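Local coordinates for methyl-accepting chemotaxis protein (Vibrio parahaemolyticus, PDB 4EXO) that probably senses small molecules in the periplasm for bacterial chemotaxis, holding pyruvate in its Cache (PAS-like) domain, at residues D88-L98 with G107-K115. Residues are numbered along the deposited sequence; the frame is centred on the assembly and turned at random.
Sequences DENGVAVIAGL and GFLYFSWHK. With PYR (pyruvic acid), chain B.
Asp88 spans from the 88-91 beta turn to the edge of strand 108-115, and its two carboxylate oxygens divide the polar work. OD2 accepts a nearly straight bond from Ser112 N (2.9 Å, 165°), on its anti side and slightly out of the carboxylate plane. OD1 turns back to the loop, where Asn90 N, completing an Asx turn, and Val92 N approach it from opposite faces of that plane. A chi1 of 73°, which tucks CG between the backbone N and the carbonyl carbon, lets one carboxylate serve both segments. Farther out, a water hydrogen-bonded to Ser112 OG makes a weak bond to Glu89 OE1.

The apolar part centres on Phe111. Val94 CG1, anti to its backbone N (chi1 179°), sits over one face of the ring, a CH-pi contact 3.6 Å from the centroid, and also touches Trp113 CZ3 at 3.9 Å. Leu98 CD1 meets Phe111 CE2 at 4.2 Å, while Ile95 CD1 packs against the six-membered ring of Trp113. Leu109 CD2 presses on the first turn of helix 94-104, 3.4 Å from Val94 O and close to the backbone of Gly97.

Pyruvate lies where Val94, Leu98, Phe111 and Trp113 converge. Its carboxylate carbon lies above one face of the Trp113 indole, offset toward the rim, its O atom reaches the edge of Phe111, and its methyl CB lies 3.7 Å from Leu98 CD1. Lys124, Tyr59, Tyr63 and His72 hydrogen-bond the ligand. Helix and outer strand thus supply an apolar, aromatic wall to the Cache-domain pocket, with the Asp88 carboxylate tying the preceding loop to the same strand.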
loop_
_atom_site.group_PDB
_atom_site.type_symbol
_atom_site.label_atom_id
_atom_site.label_comp_id
_atom_site.label_asym_id
_atom_site.label_seq_id
_atom_site.Cartn_x
_atom_site.Cartn_y
_atom_site.Cartn_z
ATOM N N ASP A 88 11.026 19.938 -15.170
ATOM C CA ASP A 88 10.115 19.285 -16.126
ATOM C C ASP A 88 9.890 20.192 -17.354
ATOM O O ASP A 88 10.541 21.255 -17.480
ATOM C CB ASP A 88 8.820 18.796 -15.474
ATOM C CG ASP A 88 7.845 19.948 -15.099
ATOM O OD1 ASP A 88 8.060 21.135 -15.515
ATOM O OD2 ASP A 88 6.843 19.648 -14.418
ATOM N N GLU A 89 9.003 19.768 -18.261
ATOM C CA GLU A 89 8.759 20.508 -19.510
ATOM C C GLU A 89 8.137 21.894 -19.276
ATOM O O GLU A 89 8.167 22.725 -20.184
ATOM C CB GLU A 89 7.839 19.705 -20.453
ATOM C CG GLU A 89 6.407 19.591 -19.936
ATOM C CD GLU A 89 5.586 18.572 -20.694
ATOM O OE1 GLU A 89 5.885 17.364 -20.571
ATOM O OE2 GLU A 89 4.626 18.991 -21.395
ATOM N N ASN A 90 7.589 22.133 -18.072
ATOM C CA ASN A 90 6.974 23.430 -17.714
ATOM C C ASN A 90 7.866 24.271 -16.813
ATOM O O ASN A 90 7.432 25.297 -16.271
ATOM C CB ASN A 90 5.591 23.246 -17.071
ATOM C CG ASN A 90 4.636 22.535 -17.992
ATOM O OD1 ASN A 90 4.588 22.850 -19.191
ATOM N ND2 ASN A 90 3.927 21.525 -17.476
ATOM N N GLY A 91 9.092 23.815 -16.635
ATOM C CA GLY A 91 10.092 24.519 -15.825
ATOM C C GLY A 91 9.901 24.332 -14.331
ATOM O O GLY A 91 10.416 25.143 -13.544
ATOM N N VAL A 92 9.165 23.293 -13.923
ATOM C CA VAL A 92 9.019 22.991 -12.479
ATOM C C VAL A 92 10.310 22.306 -11.992
ATOM O O VAL A 92 10.728 21.302 -12.583
ATOM C CB VAL A 92 7.797 22.080 -12.150
ATOM C CG1 VAL A 92 7.820 21.664 -10.591
ATOM C CG2 VAL A 92 6.484 22.767 -12.462
ATOM N N ALA A 93 10.953 22.847 -10.942
ATOM C CA ALA A 93 12.123 22.202 -10.361
ATOM C C ALA A 93 11.625 21.065 -9.489
ATOM O O ALA A 93 11.285 21.233 -8.300
ATOM C CB ALA A 93 12.999 23.196 -9.560
ATOM N N VAL A 94 11.520 19.896 -10.113
ATOM C CA VAL A 94 10.810 18.769 -9.507
ATOM C C VAL A 94 11.457 18.252 -8.206
ATOM O O VAL A 94 10.759 18.060 -7.203
ATOM C CB VAL A 94 10.681 17.571 -10.543
ATOM C CG1 VAL A 94 9.956 16.339 -9.898
ATOM C CG2 VAL A 94 9.932 18.049 -11.800
ATOM N N ILE A 95 12.765 17.982 -8.255
ATOM C CA ILE A 95 13.457 17.338 -7.123
ATOM C C ILE A 95 13.555 18.333 -5.952
ATOM O O ILE A 95 13.265 17.993 -4.774
ATOM C CB ILE A 95 14.839 16.726 -7.539
ATOM C CG1 ILE A 95 14.652 15.352 -8.202
ATOM C CG2 ILE A 95 15.664 16.323 -6.312
ATOM C CD1 ILE A 95 13.744 15.306 -9.332
ATOM N N ALA A 96 13.942 19.555 -6.260
ATOM C CA ALA A 96 14.034 20.569 -5.203
ATOM C C ALA A 96 12.644 20.802 -4.595
ATOM O O ALA A 96 12.505 20.977 -3.376
ATOM C CB ALA A 96 14.585 21.870 -5.748
ATOM N N GLY A 97 11.626 20.807 -5.459
ATOM C CA GLY A 97 10.250 21.029 -5.012
ATOM C C GLY A 97 9.760 19.922 -4.091
ATOM O O GLY A 97 9.069 20.201 -3.110
ATOM N N LEU A 98 10.109 18.663 -4.390
ATOM C CA LEU A 98 9.688 17.541 -3.542
ATOM C C LEU A 98 10.444 17.530 -2.223
ATOM O O LEU A 98 9.871 17.189 -1.152
ATOM C CB LEU A 98 9.862 16.187 -4.240
ATOM C CG LEU A 98 8.859 15.883 -5.370
ATOM C CD1 LEU A 98 9.433 14.776 -6.314
ATOM C CD2 LEU A 98 7.532 15.426 -4.761
ATOM N N GLY A 107 3.896 18.213 1.536
ATOM C CA GLY A 107 4.316 16.950 0.908
ATOM C C GLY A 107 3.970 16.864 -0.574
ATOM O O GLY A 107 4.523 16.006 -1.279
ATOM N N PHE A 108 3.080 17.739 -1.050
ATOM C CA PHE A 108 2.514 17.602 -2.408
ATOM C C PHE A 108 3.216 18.529 -3.389
ATOM O O PHE A 108 3.632 19.655 -3.034
ATOM C CB PHE A 108 0.995 17.878 -2.442
ATOM C CG PHE A 108 0.169 16.810 -1.749
ATOM C CD1 PHE A 108 -0.107 15.598 -2.384
ATOM C CD2 PHE A 108 -0.287 17.011 -0.455
ATOM C CE1 PHE A 108 -0.840 14.608 -1.729
ATOM C CE2 PHE A 108 -1.014 16.047 0.208
ATOM C CZ PHE A 108 -1.287 14.841 -0.425
ATOM N N LEU A 109 3.334 18.063 -4.636
ATOM C CA LEU A 109 3.882 18.890 -5.709
ATOM C C LEU A 109 3.283 18.438 -7.037
ATOM O O LEU A 109 3.286 17.227 -7.326
ATOM C CB LEU A 109 5.406 18.761 -5.787
ATOM C CG LEU A 109 6.086 19.729 -6.772
ATOM C CD1 LEU A 109 6.062 21.228 -6.251
ATOM C CD2 LEU A 109 7.542 19.278 -7.125
ATOM N N TYR A 110 2.802 19.397 -7.851
ATOM C CA TYR A 110 2.367 19.074 -9.232
ATOM C C TYR A 110 3.583 19.219 -10.167
ATOM O O TYR A 110 4.339 20.194 -10.074
ATOM C CB TYR A 110 1.272 20.039 -9.720
ATOM C CG TYR A 110 -0.086 19.835 -9.130
ATOM C CD1 TYR A 110 -0.978 18.914 -9.696
ATOM C CD2 TYR A 110 -0.502 20.556 -7.994
ATOM C CE1 TYR A 110 -2.255 18.720 -9.161
ATOM C CE2 TYR A 110 -1.777 20.371 -7.456
ATOM C CZ TYR A 110 -2.643 19.450 -8.059
ATOM O OH TYR A 110 -3.898 19.233 -7.564
ATOM N N PHE A 111 3.779 18.253 -11.074
ATOM C CA PHE A 111 4.869 18.299 -12.051
ATOM C C PHE A 111 4.559 17.238 -13.100
ATOM O O PHE A 111 3.644 16.458 -12.918
ATOM C CB PHE A 111 6.243 18.008 -11.409
ATOM C CG PHE A 111 6.342 16.669 -10.689
ATOM C CD1 PHE A 111 6.907 15.555 -11.338
ATOM C CD2 PHE A 111 5.920 16.533 -9.340
ATOM C CE1 PHE A 111 7.048 14.304 -10.654
ATOM C CE2 PHE A 111 6.027 15.309 -8.663
ATOM C CZ PHE A 111 6.589 14.176 -9.315
ATOM N N SER A 112 5.316 17.240 -14.195
ATOM C CA SER A 112 5.212 16.196 -15.230
ATOM C C SER A 112 6.420 15.287 -15.120
ATOM O O SER A 112 7.514 15.733 -14.770
ATOM C CB SER A 112 5.153 16.806 -16.626
ATOM O OG SER A 112 3.898 17.434 -16.814
ATOM N N TRP A 113 6.196 14.005 -15.397
ATOM C CA TRP A 113 7.221 12.990 -15.311
ATOM C C TRP A 113 6.839 11.851 -16.268
ATOM O O TRP A 113 5.654 11.676 -16.643
ATOM C CB TRP A 113 7.340 12.457 -13.868
ATOM C CG TRP A 113 8.640 11.740 -13.625
ATOM C CD1 TRP A 113 8.887 10.389 -13.798
ATOM C CD2 TRP A 113 9.876 12.323 -13.186
ATOM N NE1 TRP A 113 10.204 10.117 -13.499
ATOM C CE2 TRP A 113 10.825 11.276 -13.097
ATOM C CE3 TRP A 113 10.267 13.640 -12.839
ATOM C CZ2 TRP A 113 12.156 11.488 -12.708
ATOM C CZ3 TRP A 113 11.599 13.848 -12.436
ATOM C CH2 TRP A 113 12.520 12.778 -12.359
ATOM N N HIS A 114 7.836 11.058 -16.635
ATOM C CA HIS A 114 7.590 9.805 -17.360
ATOM C C HIS A 114 6.432 9.041 -16.690
ATOM O O HIS A 114 6.409 8.849 -15.475
ATOM C CB HIS A 114 8.859 8.963 -17.320
ATOM C CG HIS A 114 8.688 7.560 -17.837
ATOM N ND1 HIS A 114 8.446 6.486 -17.007
ATOM C CD2 HIS A 114 8.810 7.054 -19.087
ATOM C CE1 HIS A 114 8.402 5.377 -17.727
ATOM N NE2 HIS A 114 8.640 5.693 -18.993
ATOM N N LYS A 115 5.476 8.600 -17.500
ATOM C CA LYS A 115 4.374 7.777 -17.023
ATOM C C LYS A 115 4.553 6.348 -17.612
ATOM O O LYS A 115 4.508 6.181 -18.837
ATOM C CB LYS A 115 3.056 8.379 -17.527
ATOM C CG LYS A 115 1.810 7.583 -17.139
ATOM C CD LYS A 115 0.532 8.325 -17.583
ATOM C CE LYS A 115 -0.713 7.532 -17.214
ATOM N NZ LYS A 115 -1.994 8.229 -17.608
HETATM C C PYR B . 9.260 10.432 -10.188
HETATM O O PYR B . 8.075 11.000 -10.257
HETATM O OXT PYR B . 9.400 9.198 -10.631
HETATM C CA PYR B . 10.374 11.127 -9.662
HETATM O O3 PYR B . 11.488 10.495 -9.634
HETATM C CB PYR B . 10.335 12.567 -9.167
HETATM O O HOH W 1 3.186 16.448 -19.388
#